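Local coordinates for protein histone-lysine N-methyltransferase, H3 lysine-9 specific SUVH4 (Arabidopsis thaliana, PDB 4QEO) that methylates histone H3 to set a repressive mark and binds methylated DNA, coupling DNA methylation to transcriptional silencing, at residues Y116-D121 and K197-F202; T125-G130 and V204-L209; K189-W194 and R208-E213. All coordinates share one frame; numbering follows the deposited sequence.

Interaction 1 (Y116-D121 and K197-F202). With nucleotides of chain B.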
loop_
_atom_site.group_PDB
_atom_site.type_symbol
_atom_site.label_atom_id
_atom_site.label_comp_id
_atom_site.label_asym_id
_atom_site.label_seq_id
_atom_site.Cartn_x
_atom_site.Cartn_y
_atom_site.Cartn_z
ATOM N N TYR A 116 7.505 27.075 -0.808
ATOM C CA TYR A 116 7.983 28.376 -1.293
ATOM C C TYR A 116 6.847 29.383 -1.211
ATOM O O TYR A 116 5.780 29.153 -1.756
ATOM C CB TYR A 116 8.478 28.251 -2.740
ATOM C CG TYR A 116 9.925 27.793 -2.883
ATOM C CD1 TYR A 116 10.349 26.530 -2.407
ATOM C CD2 TYR A 116 10.866 28.613 -3.493
ATOM C CE1 TYR A 116 11.675 26.115 -2.547
ATOM C CE2 TYR A 116 12.190 28.207 -3.642
ATOM C CZ TYR A 116 12.585 26.960 -3.178
ATOM O OH TYR A 116 13.899 26.588 -3.339
ATOM N N GLU A 117 7.084 30.499 -0.533
ATOM C CA GLU A 117 6.039 31.478 -0.265
ATOM C C GLU A 117 5.445 32.073 -1.559
ATOM O O GLU A 117 4.302 32.521 -1.571
ATOM C CB GLU A 117 6.585 32.573 0.660
ATOM C CG GLU A 117 7.826 33.261 0.079
ATOM C CD GLU A 117 8.662 34.003 1.101
ATOM O OE1 GLU A 117 8.240 34.102 2.277
ATOM O OE2 GLU A 117 9.742 34.510 0.722
ATOM N N ASP A 118 6.196 32.042 -2.660
ATOM C CA ASP A 118 5.679 32.585 -3.915
ATOM C C ASP A 118 4.899 31.583 -4.791
ATOM O O ASP A 118 4.374 31.968 -5.827
ATOM C CB ASP A 118 6.805 33.254 -4.725
ATOM C CG ASP A 118 7.510 34.356 -3.937
ATOM O OD1 ASP A 118 6.913 35.437 -3.799
ATOM O OD2 ASP A 118 8.644 34.141 -3.442
ATOM N N ASP A 119 4.822 30.313 -4.393
ATOM C CA ASP A 119 4.025 29.329 -5.153
ATOM C C ASP A 119 2.541 29.714 -5.102
ATOM O O ASP A 119 2.046 30.104 -4.054
ATOM C CB ASP A 119 4.171 27.900 -4.580
ATOM C CG ASP A 119 5.538 27.276 -4.843
ATOM O OD1 ASP A 119 6.309 27.810 -5.679
ATOM O OD2 ASP A 119 5.831 26.226 -4.210
ATOM N N LEU A 120 1.837 29.588 -6.226
ATOM C CA LEU A 120 0.391 29.813 -6.274
ATOM C C LEU A 120 -0.272 28.641 -6.992
ATOM O O LEU A 120 -0.041 28.445 -8.170
ATOM C CB LEU A 120 0.054 31.125 -7.007
ATOM C CG LEU A 120 -1.461 31.373 -7.106
ATOM C CD1 LEU A 120 -2.003 31.521 -5.688
ATOM C CD2 LEU A 120 -1.805 32.605 -7.967
ATOM N N ASP A 121 -1.085 27.887 -6.281
ATOM C CA ASP A 121 -1.730 26.696 -6.808
ATOM C C ASP A 121 -3.182 26.920 -7.138
ATOM O O ASP A 121 -3.997 27.076 -6.285
ATOM C CB ASP A 121 -1.616 25.518 -5.836
ATOM C CG ASP A 121 -2.142 24.215 -6.410
ATOM O OD1 ASP A 121 -2.558 24.173 -7.533
ATOM O OD2 ASP A 121 -2.138 23.233 -5.710
ATOM N N LYS A 197 10.519 40.551 -8.186
ATOM C CA LYS A 197 10.695 40.519 -6.745
ATOM C C LYS A 197 9.583 39.679 -6.136
ATOM O O LYS A 197 8.413 39.882 -6.442
ATOM C CB LYS A 197 10.661 41.943 -6.168
ATOM C CG LYS A 197 11.874 42.768 -6.543
ATOM C CD LYS A 197 13.158 41.987 -6.271
ATOM C CE LYS A 197 14.418 42.765 -6.653
ATOM N NZ LYS A 197 15.642 42.202 -6.011
ATOM N N GLY A 198 9.959 38.718 -5.305
ATOM C CA GLY A 198 9.015 37.890 -4.574
ATOM C C GLY A 198 8.505 38.658 -3.380
ATOM O O GLY A 198 8.906 39.808 -3.159
ATOM N N VAL A 199 7.627 38.032 -2.604
ATOM C CA VAL A 199 7.013 38.708 -1.469
ATOM C C VAL A 199 8.047 39.132 -0.405
ATOM O O VAL A 199 7.830 40.105 0.308
ATOM C CB VAL A 199 5.884 37.861 -0.832
ATOM C CG1 VAL A 199 4.875 37.443 -1.878
ATOM C CG2 VAL A 199 6.457 36.640 -0.169
ATOM N N SER A 200 9.173 38.436 -0.324
ATOM C CA SER A 200 10.225 38.818 0.625
ATOM C C SER A 200 11.202 39.853 0.070
ATOM O O SER A 200 12.103 40.274 0.782
ATOM C CB SER A 200 11.012 37.600 1.124
ATOM O OG SER A 200 10.195 36.743 1.907
ATOM N N GLY A 201 11.054 40.235 -1.196
ATOM C CA GLY A 201 11.879 41.296 -1.755
ATOM C C GLY A 201 13.127 40.854 -2.496
ATOM O O GLY A 201 13.901 41.685 -2.948
ATOM N N PHE A 202 13.351 39.549 -2.605
ATOM C CA PHE A 202 14.465 39.040 -3.398
ATOM C C PHE A 202 13.942 38.579 -4.765
ATOM O O PHE A 202 12.773 38.237 -4.905
ATOM C CB PHE A 202 15.130 37.855 -2.685
ATOM C CG PHE A 202 15.709 38.212 -1.341
ATOM C CD1 PHE A 202 16.964 38.809 -1.246
ATOM C CD2 PHE A 202 14.992 37.968 -0.176
ATOM C CE1 PHE A 202 17.513 39.141 0.008
ATOM C CE2 PHE A 202 15.523 38.309 1.085
ATOM C CZ PHE A 202 16.785 38.895 1.169
ATOM N N1 5CM B 7 9.343 23.090 -3.215
ATOM C C2 5CM B 7 8.117 23.760 -3.302
ATOM N N3 5CM B 7 7.885 24.705 -4.214
ATOM C C4 5CM B 7 8.806 25.049 -5.073
ATOM C C5 5CM B 7 10.094 24.368 -4.998
ATOM C C5A 5CM B 7 11.162 24.750 -5.952
ATOM C C6 5CM B 7 10.307 23.416 -4.038
ATOM O O2 5CM B 7 7.214 23.484 -2.568
ATOM N N4 5CM B 7 8.611 25.971 -5.975
ATOM C "C1'" 5CM B 7 9.558 22.136 -2.151
ATOM C "C2'" 5CM B 7 10.198 20.785 -2.415
ATOM C "C3'" 5CM B 7 10.819 20.499 -1.069
ATOM C "C4'" 5CM B 7 11.363 21.859 -0.683
ATOM O "O4'" 5CM B 7 10.456 22.767 -1.261
ATOM O "O3'" 5CM B 7 9.840 20.153 -0.104
ATOM C "C5'" 5CM B 7 12.818 22.137 -1.074
ATOM O "O5'" 5CM B 7 13.150 21.969 -2.427
ATOM P P 5CM B 7 14.294 22.758 -3.132
ATOM O OP1 5CM B 7 14.136 22.574 -4.536
ATOM O OP2 5CM B 7 14.397 24.059 -2.577
HETATM O O HOH W 1 9.438 35.733 -1.534
#

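Interaction 2 (T125-G130 and V204-L209). With nucleotides of chain B.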
loop_
_atom_site.group_PDB
_atom_site.type_symbol
_atom_site.label_atom_id
_atom_site.label_comp_id
_atom_site.label_asym_id
_atom_site.label_seq_id
_atom_site.Cartn_x
_atom_site.Cartn_y
_atom_site.Cartn_z
ATOM N N THR A 125 -4.027 25.452 -13.381
ATOM C CA THR A 125 -3.023 26.486 -13.568
ATOM C C THR A 125 -2.174 26.626 -12.314
ATOM O O THR A 125 -2.718 26.644 -11.246
ATOM C CB THR A 125 -3.666 27.842 -13.899
ATOM O OG1 THR A 125 -4.336 27.761 -15.144
ATOM C CG2 THR A 125 -2.627 28.913 -13.983
ATOM N N VAL A 126 -0.854 26.714 -12.464
ATOM C CA VAL A 126 0.033 26.836 -11.316
ATOM C C VAL A 126 1.081 27.916 -11.598
ATOM O O VAL A 126 1.522 28.062 -12.730
ATOM C CB VAL A 126 0.749 25.482 -11.054
ATOM C CG1 VAL A 126 1.864 25.628 -10.041
ATOM C CG2 VAL A 126 -0.266 24.438 -10.560
ATOM N N THR A 127 1.450 28.683 -10.572
ATOM C CA THR A 127 2.612 29.549 -10.666
ATOM C C THR A 127 3.656 28.970 -9.721
ATOM O O THR A 127 3.519 29.059 -8.505
ATOM C CB THR A 127 2.270 31.005 -10.293
ATOM O OG1 THR A 127 1.193 31.449 -11.120
ATOM C CG2 THR A 127 3.485 31.934 -10.548
ATOM N N TYR A 128 4.668 28.328 -10.291
ATOM C CA TYR A 128 5.653 27.564 -9.519
ATOM C C TYR A 128 6.943 28.371 -9.407
ATOM O O TYR A 128 7.505 28.812 -10.420
ATOM C CB TYR A 128 5.933 26.251 -10.245
ATOM C CG TYR A 128 6.765 25.261 -9.462
ATOM C CD1 TYR A 128 6.226 24.565 -8.392
ATOM C CD2 TYR A 128 8.084 25.009 -9.810
ATOM C CE1 TYR A 128 7.004 23.622 -7.686
ATOM C CE2 TYR A 128 8.847 24.085 -9.131
ATOM C CZ TYR A 128 8.306 23.396 -8.070
ATOM O OH TYR A 128 9.084 22.476 -7.404
ATOM N N THR A 129 7.401 28.590 -8.176
ATOM C CA THR A 129 8.630 29.327 -7.986
ATOM C C THR A 129 9.821 28.468 -8.370
ATOM O O THR A 129 9.840 27.271 -8.087
ATOM C CB THR A 129 8.782 29.779 -6.539
ATOM O OG1 THR A 129 7.531 30.292 -6.078
ATOM C CG2 THR A 129 9.869 30.875 -6.408
ATOM N N GLY A 130 10.829 29.084 -8.989
ATOM C CA GLY A 130 12.080 28.387 -9.218
ATOM C C GLY A 130 12.763 27.981 -7.914
ATOM O O GLY A 130 12.342 28.372 -6.826
ATOM N N VAL A 204 12.874 36.282 -7.537
ATOM C CA VAL A 204 12.484 34.912 -7.818
ATOM C C VAL A 204 12.120 34.746 -9.286
ATOM O O VAL A 204 11.679 35.695 -9.956
ATOM C CB VAL A 204 11.287 34.452 -6.983
ATOM C CG1 VAL A 204 11.676 34.385 -5.516
ATOM C CG2 VAL A 204 10.059 35.338 -7.244
ATOM N N TYR A 205 12.354 33.542 -9.787
ATOM C CA TYR A 205 11.870 33.155 -11.099
ATOM C C TYR A 205 10.525 32.509 -10.878
ATOM O O TYR A 205 10.322 31.839 -9.886
ATOM C CB TYR A 205 12.866 32.226 -11.799
ATOM C CG TYR A 205 14.026 33.046 -12.302
ATOM C CD1 TYR A 205 15.128 33.317 -11.478
ATOM C CD2 TYR A 205 13.977 33.638 -13.551
ATOM C CE1 TYR A 205 16.176 34.125 -11.923
ATOM C CE2 TYR A 205 15.006 34.440 -14.006
ATOM C CZ TYR A 205 16.100 34.679 -13.190
ATOM O OH TYR A 205 17.110 35.475 -13.647
ATOM N N LYS A 206 9.591 32.754 -11.783
ATOM C CA LYS A 206 8.245 32.223 -11.660
ATOM C C LYS A 206 7.915 31.533 -12.961
ATOM O O LYS A 206 8.224 32.069 -14.025
ATOM C CB LYS A 206 7.221 33.360 -11.415
ATOM C CG LYS A 206 7.342 34.006 -10.031
ATOM C CD LYS A 206 6.117 34.868 -9.741
ATOM C CE LYS A 206 5.827 34.880 -8.261
ATOM N NZ LYS A 206 4.775 35.865 -7.888
ATOM N N TYR A 207 7.287 30.362 -12.853
ATOM C CA TYR A 207 7.001 29.488 -13.975
ATOM C C TYR A 207 5.503 29.273 -14.007
ATOM O O TYR A 207 4.930 28.722 -13.092
ATOM C CB TYR A 207 7.786 28.153 -13.866
ATOM C CG TYR A 207 9.271 28.439 -13.967
ATOM C CD1 TYR A 207 10.002 28.775 -12.842
ATOM C CD2 TYR A 207 9.912 28.449 -15.199
ATOM C CE1 TYR A 207 11.355 29.093 -12.921
ATOM C CE2 TYR A 207 11.275 28.775 -15.293
ATOM C CZ TYR A 207 11.975 29.098 -14.141
ATOM O OH TYR A 207 13.311 29.422 -14.222
ATOM N N ARG A 208 4.864 29.764 -15.058
ATOM C CA ARG A 208 3.441 29.545 -15.212
ATOM C C ARG A 208 3.230 28.272 -16.026
ATOM O O ARG A 208 3.663 28.176 -17.214
ATOM C CB ARG A 208 2.798 30.750 -15.889
ATOM C CG ARG A 208 1.365 30.538 -16.361
ATOM C CD ARG A 208 0.380 30.476 -15.197
ATOM N NE ARG A 208 0.666 31.428 -14.115
ATOM C CZ ARG A 208 0.310 32.713 -14.136
ATOM N NH1 ARG A 208 0.597 33.519 -13.120
ATOM N NH2 ARG A 208 -0.320 33.202 -15.186
ATOM N N LEU A 209 2.556 27.330 -15.356
ATOM C CA LEU A 209 2.285 25.984 -15.853
ATOM C C LEU A 209 0.797 25.814 -16.100
ATOM O O LEU A 209 -0.031 26.309 -15.318
ATOM C CB LEU A 209 2.713 24.944 -14.818
ATOM C CG LEU A 209 4.023 25.229 -14.061
ATOM C CD1 LEU A 209 4.258 24.145 -13.031
ATOM C CD2 LEU A 209 5.148 25.270 -15.032
ATOM N N1 5CM B 7 9.343 23.090 -3.215
ATOM C C2 5CM B 7 8.117 23.760 -3.302
ATOM N N3 5CM B 7 7.885 24.705 -4.214
ATOM C C4 5CM B 7 8.806 25.049 -5.073
ATOM C C5 5CM B 7 10.094 24.368 -4.998
ATOM C C5A 5CM B 7 11.162 24.750 -5.952
ATOM C C6 5CM B 7 10.307 23.416 -4.038
ATOM O O2 5CM B 7 7.214 23.484 -2.568
ATOM N N4 5CM B 7 8.611 25.971 -5.975
ATOM C "C1'" 5CM B 7 9.558 22.136 -2.151
ATOM C "C2'" 5CM B 7 10.198 20.785 -2.415
ATOM C "C3'" 5CM B 7 10.819 20.499 -1.069
ATOM C "C4'" 5CM B 7 11.363 21.859 -0.683
ATOM O "O4'" 5CM B 7 10.456 22.767 -1.261
ATOM O "O3'" 5CM B 7 9.840 20.153 -0.104
ATOM C "C5'" 5CM B 7 12.818 22.137 -1.074
ATOM O "O5'" 5CM B 7 13.150 21.969 -2.427
ATOM P P 5CM B 7 14.294 22.758 -3.132
ATOM O OP1 5CM B 7 14.136 22.574 -4.536
ATOM O OP2 5CM B 7 14.397 24.059 -2.577
#

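Interaction 3 (K189-W194 and R208-E213)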
loop_
_atom_site.group_PDB
_atom_site.type_symbol
_atom_site.label_atom_id
_atom_site.label_comp_id
_atom_site.label_asym_id
_atom_site.label_seq_id
_atom_site.Cartn_x
_atom_site.Cartn_y
_atom_site.Cartn_z
ATOM N N LYS A 189 2.487 21.940 -19.261
ATOM C CA LYS A 189 3.463 22.704 -20.003
ATOM C C LYS A 189 3.907 23.902 -19.189
ATOM O O LYS A 189 3.158 24.391 -18.346
ATOM C CB LYS A 189 2.869 23.196 -21.333
ATOM C CG LYS A 189 1.718 24.223 -21.218
ATOM C CD LYS A 189 1.464 24.894 -22.619
ATOM C CE LYS A 189 0.393 26.013 -22.603
ATOM N NZ LYS A 189 0.205 26.685 -23.968
ATOM N N VAL A 190 5.121 24.374 -19.449
ATOM C CA VAL A 190 5.545 25.676 -18.956
ATOM C C VAL A 190 5.127 26.704 -20.006
ATOM O O VAL A 190 5.694 26.780 -21.096
ATOM C CB VAL A 190 7.060 25.729 -18.723
ATOM C CG1 VAL A 190 7.453 27.030 -18.005
ATOM C CG2 VAL A 190 7.474 24.517 -17.912
ATOM N N GLU A 191 4.104 27.477 -19.663
ATOM C CA GLU A 191 3.508 28.440 -20.575
ATOM C C GLU A 191 4.416 29.632 -20.684
ATOM O O GLU A 191 4.692 30.136 -21.775
ATOM C CB GLU A 191 2.159 28.894 -20.028
ATOM C CG GLU A 191 1.635 30.160 -20.682
ATOM C CD GLU A 191 0.337 29.916 -21.390
ATOM O OE1 GLU A 191 0.352 29.242 -22.443
ATOM O OE2 GLU A 191 -0.705 30.364 -20.868
ATOM N N LYS A 192 4.888 30.097 -19.542
ATOM C CA LYS A 192 5.867 31.181 -19.630
ATOM C C LYS A 192 6.588 31.333 -18.330
ATOM O O LYS A 192 6.237 30.676 -17.371
ATOM C CB LYS A 192 5.207 32.513 -20.000
ATOM C CG LYS A 192 4.194 32.978 -19.015
ATOM C CD LYS A 192 3.737 34.369 -19.356
ATOM C CE LYS A 192 2.486 34.683 -18.585
ATOM N NZ LYS A 192 1.434 33.664 -18.815
ATOM N N PHE A 193 7.605 32.183 -18.295
ATOM C CA PHE A 193 8.354 32.356 -17.059
ATOM C C PHE A 193 8.957 33.731 -17.018
ATOM O O PHE A 193 9.161 34.370 -18.063
ATOM C CB PHE A 193 9.471 31.303 -16.943
ATOM C CG PHE A 193 10.561 31.486 -17.963
ATOM C CD1 PHE A 193 10.411 30.973 -19.249
ATOM C CD2 PHE A 193 11.717 32.194 -17.650
ATOM C CE1 PHE A 193 11.393 31.160 -20.204
ATOM C CE2 PHE A 193 12.709 32.399 -18.616
ATOM C CZ PHE A 193 12.542 31.894 -19.887
ATOM N N TRP A 194 9.247 34.212 -15.820
ATOM C CA TRP A 194 9.809 35.564 -15.747
ATOM C C TRP A 194 10.485 35.752 -14.410
ATOM O O TRP A 194 10.348 34.911 -13.549
ATOM C CB TRP A 194 8.704 36.619 -15.954
ATOM C CG TRP A 194 7.686 36.607 -14.873
ATOM C CD1 TRP A 194 7.671 37.382 -13.738
ATOM C CD2 TRP A 194 6.535 35.748 -14.791
ATOM N NE1 TRP A 194 6.574 37.061 -12.970
ATOM C CE2 TRP A 194 5.859 36.069 -13.597
ATOM C CE3 TRP A 194 6.001 34.752 -15.626
ATOM C CZ2 TRP A 194 4.685 35.417 -13.207
ATOM C CZ3 TRP A 194 4.827 34.109 -15.234
ATOM C CH2 TRP A 194 4.191 34.442 -14.036
ATOM N N ARG A 208 4.864 29.764 -15.058
ATOM C CA ARG A 208 3.441 29.545 -15.212
ATOM C C ARG A 208 3.230 28.272 -16.026
ATOM O O ARG A 208 3.663 28.176 -17.214
ATOM C CB ARG A 208 2.798 30.750 -15.889
ATOM C CG ARG A 208 1.365 30.538 -16.361
ATOM C CD ARG A 208 0.380 30.476 -15.197
ATOM N NE ARG A 208 0.666 31.428 -14.115
ATOM C CZ ARG A 208 0.310 32.713 -14.136
ATOM N NH1 ARG A 208 0.597 33.519 -13.120
ATOM N NH2 ARG A 208 -0.320 33.202 -15.186
ATOM N N LEU A 209 2.556 27.330 -15.356
ATOM C CA LEU A 209 2.285 25.984 -15.853
ATOM C C LEU A 209 0.797 25.814 -16.100
ATOM O O LEU A 209 -0.031 26.309 -15.318
ATOM C CB LEU A 209 2.713 24.944 -14.818
ATOM C CG LEU A 209 4.023 25.229 -14.061
ATOM C CD1 LEU A 209 4.258 24.145 -13.031
ATOM C CD2 LEU A 209 5.148 25.270 -15.032
ATOM N N LYS A 210 0.474 25.099 -17.180
ATOM C CA LYS A 210 -0.911 24.816 -17.567
ATOM C C LYS A 210 -1.009 23.333 -17.816
ATOM O O LYS A 210 -0.208 22.790 -18.578
ATOM C CB LYS A 210 -1.245 25.536 -18.892
ATOM C CG LYS A 210 -0.957 27.026 -18.917
ATOM C CD LYS A 210 -1.792 27.776 -17.888
ATOM C CE LYS A 210 -2.462 29.008 -18.495
ATOM N NZ LYS A 210 -3.243 29.782 -17.484
ATOM N N ARG A 211 -1.985 22.685 -17.194
ATOM C CA ARG A 211 -2.147 21.242 -17.306
ATOM C C ARG A 211 -2.518 20.885 -18.744
ATOM O O ARG A 211 -3.326 21.560 -19.366
ATOM C CB ARG A 211 -3.235 20.757 -16.343
ATOM C CG ARG A 211 -3.263 19.247 -16.137
ATOM C CD ARG A 211 -4.120 18.907 -14.948
ATOM N NE ARG A 211 -4.033 17.506 -14.544
ATOM C CZ ARG A 211 -4.886 16.566 -14.941
ATOM N NH1 ARG A 211 -5.863 16.868 -15.798
ATOM N NH2 ARG A 211 -4.751 15.320 -14.505
ATOM N N LEU A 212 -1.905 19.836 -19.267
ATOM C CA LEU A 212 -2.154 19.400 -20.633
ATOM C C LEU A 212 -3.514 18.718 -20.788
ATOM O O LEU A 212 -4.037 18.116 -19.849
ATOM C CB LEU A 212 -1.037 18.464 -21.094
ATOM C CG LEU A 212 0.318 19.206 -21.098
ATOM C CD1 LEU A 212 1.386 18.278 -21.609
ATOM C CD2 LEU A 212 0.273 20.480 -21.950
ATOM N N GLU A 213 -4.079 18.834 -21.988
ATOM C CA GLU A 213 -5.346 18.193 -22.320
ATOM C C GLU A 213 -5.100 16.694 -22.505
ATOM O O GLU A 213 -3.949 16.256 -22.558
ATOM C CB GLU A 213 -5.894 18.805 -23.612
ATOM C CG GLU A 213 -6.040 20.319 -23.585
ATOM C CD GLU A 213 -7.328 20.809 -22.930
ATOM O OE1 GLU A 213 -8.265 20.003 -22.785
ATOM O OE2 GLU A 213 -7.391 22.012 -22.564
#

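Interaction 1 (Y116-D121 and K197-F202)
Asp118 and Glu117 hold the turn Gly198-Gly201 through their carboxylates. Asp118 OD1 offers its syn lone pair to the backbone N of Val199, at 2.9 Å and 161°. Its other oxygen, OD2, accepts a hydrogen bond from a water that also donates to Glu117 OE2 and accepts from Ser200 N. Glu117 OE2 accepts again from Ser200 OG, 2.6 Å away and 32° out of the carboxylate plane, and from Gln142 N, so three donors converge on this one oxygen. Apolar cover comes from Val199 CG2, lying 3.7 Å from Glu117 CG as the two side chains slide past each other.

The two ends of the Tyr116-Asp119 type I turn serve the 5-methylcytosine, 5CM7 of chain B. With CG anti to the carbonyl carbon (chi1 -85°), Tyr116 lays a ring face over the base, CD1 3.4 Å from C5, while OH donates to OP2 at 2.7 Å and accepts from Gly132 N. Replacing this tyrosine by alanine would probably strip one face of the base of its cover and leave OP2 without this donor. Base N4 donates to Asp119 OD1 at 3.0 Å, and Asp119 OD2 approaches N3. Such recognition of the base by its faces and its pairing edge is characteristic of the SRA domain's pocket for a flipped-out methylated cytosine.

Interaction 2 (T125-G130 and V204-L209)
Val126 and Leu209 form an antiparallel hydrogen-bonded pair, their backbones joined by two bonds, the straighter from Leu209 N to Val126 O at 2.9 Å and 178°. Tyr128 and Tyr207 repeat the pattern two residues on, and Gly130 N continues the ladder to Tyr205 O.

The face carrying Val126, Tyr128, Tyr207 and Leu209 is buried and closely packed. Leu209 CD1 touches both Val126 CG1 and Tyr128 CB, 3.9 Å from the latter, and this layer rests on Ile110 and Met112 of strand 106-112. The Tyr207 ring turns its edge to the neighbouring strand, with Tyr128 O in its plane and CE1 3.8 Å from Gly130 CA, where even a CB would be tight.

On the other face Thr127 and Thr129 are buried, but Thr125, Lys206 and Arg208 lie at its partly open side. Contact persists there, with Thr125 CG2 3.6 Å from Arg208 CD and Lys206 CD 4.0 Å from Thr127 CG2. Polar order comes from Arg208, whose chain bends at chi2 and chi3 (72° and 39°) and thereby brings NE and NH1 side-on to a single atom, the buried Thr127 OG1, at 3.0 and 2.9 Å.

Toward the DNA, the Tyr128 ring presents a face to the methylated base, 5CM7 of chain B, with its OH held by Val111 O. Base N4 donates to Thr129 O at 2.8 Å. Both strands belong to the curled mixed sheet of the SRA domain, which here brings an aromatic ring and a backbone carbonyl to the methylated base.

Interaction 3 (K189-W194 and R208-E213)
Lys189 and Lys210 exchange two backbone hydrogen bonds in the antiparallel hairpin of strands 180-197 and 203-211, which a classic beta bulge interrupts at Glu191 and Lys192. The aliphatic chain of Lys189 crosses that of Lys210 obliquely, and Lys189 CB meets Leu212 CD2 at 3.8 Å. Lys189 NZ forms a salt bridge with Glu191 OE1 on the same strand.

Val190 lies side by side with Leu209, CG2 to CD2 at 3.8 Å, on the face covered by helix 151-161. At the bulge, Arg208 O accepts twice: from Glu191 N at 2.6 Å, nearly along its C=O axis, and from Lys192 N at 3.3 Å, on a lone pair. Glu191 OE2 touches Lys210 CE, but Lys210 NZ, 4.3 Å from that oxygen, bonds instead to Thr125 OG1.

Lys192 O closes the bulge by accepting from Arg208 N at 2.8 Å. The side chain of Lys192 runs alongside that of Arg208, bringing Lys192 NZ to 4.1 Å from Arg208 NH2, a like-charge approach on the exposed side that probably costs little in solvent. Last comes Trp194: while Arg208 NH1 is bonded to Thr127, the indole edge meets the face of the guanidinium, CH2 3.8 Å from NH1, with the planes 84° apart.

Overall arrangement
Following the chain, 116-121 comes first and waits for 197-202, so interaction 1 closes a loop of 75 intervening residues. Segment 125-130 starts inside that loop and finds 204-209 beyond its end: interactions 1 and 2 therefore cross. They also touch, through Asp119 OD1 and Thr129 OG1 and through the backbone of neighbouring strands 120-122 and 125-129. Interaction 3 closes the short hairpin from 189-194 to 208-213, crossing interaction 1 and sharing Arg208 and Leu209 with interaction 2. Strand 203-211 thus sits between 125-129 and 180-197, and the hairpin's connecting turn reaches back to the turn beside the DNA base, all within the SRA domain.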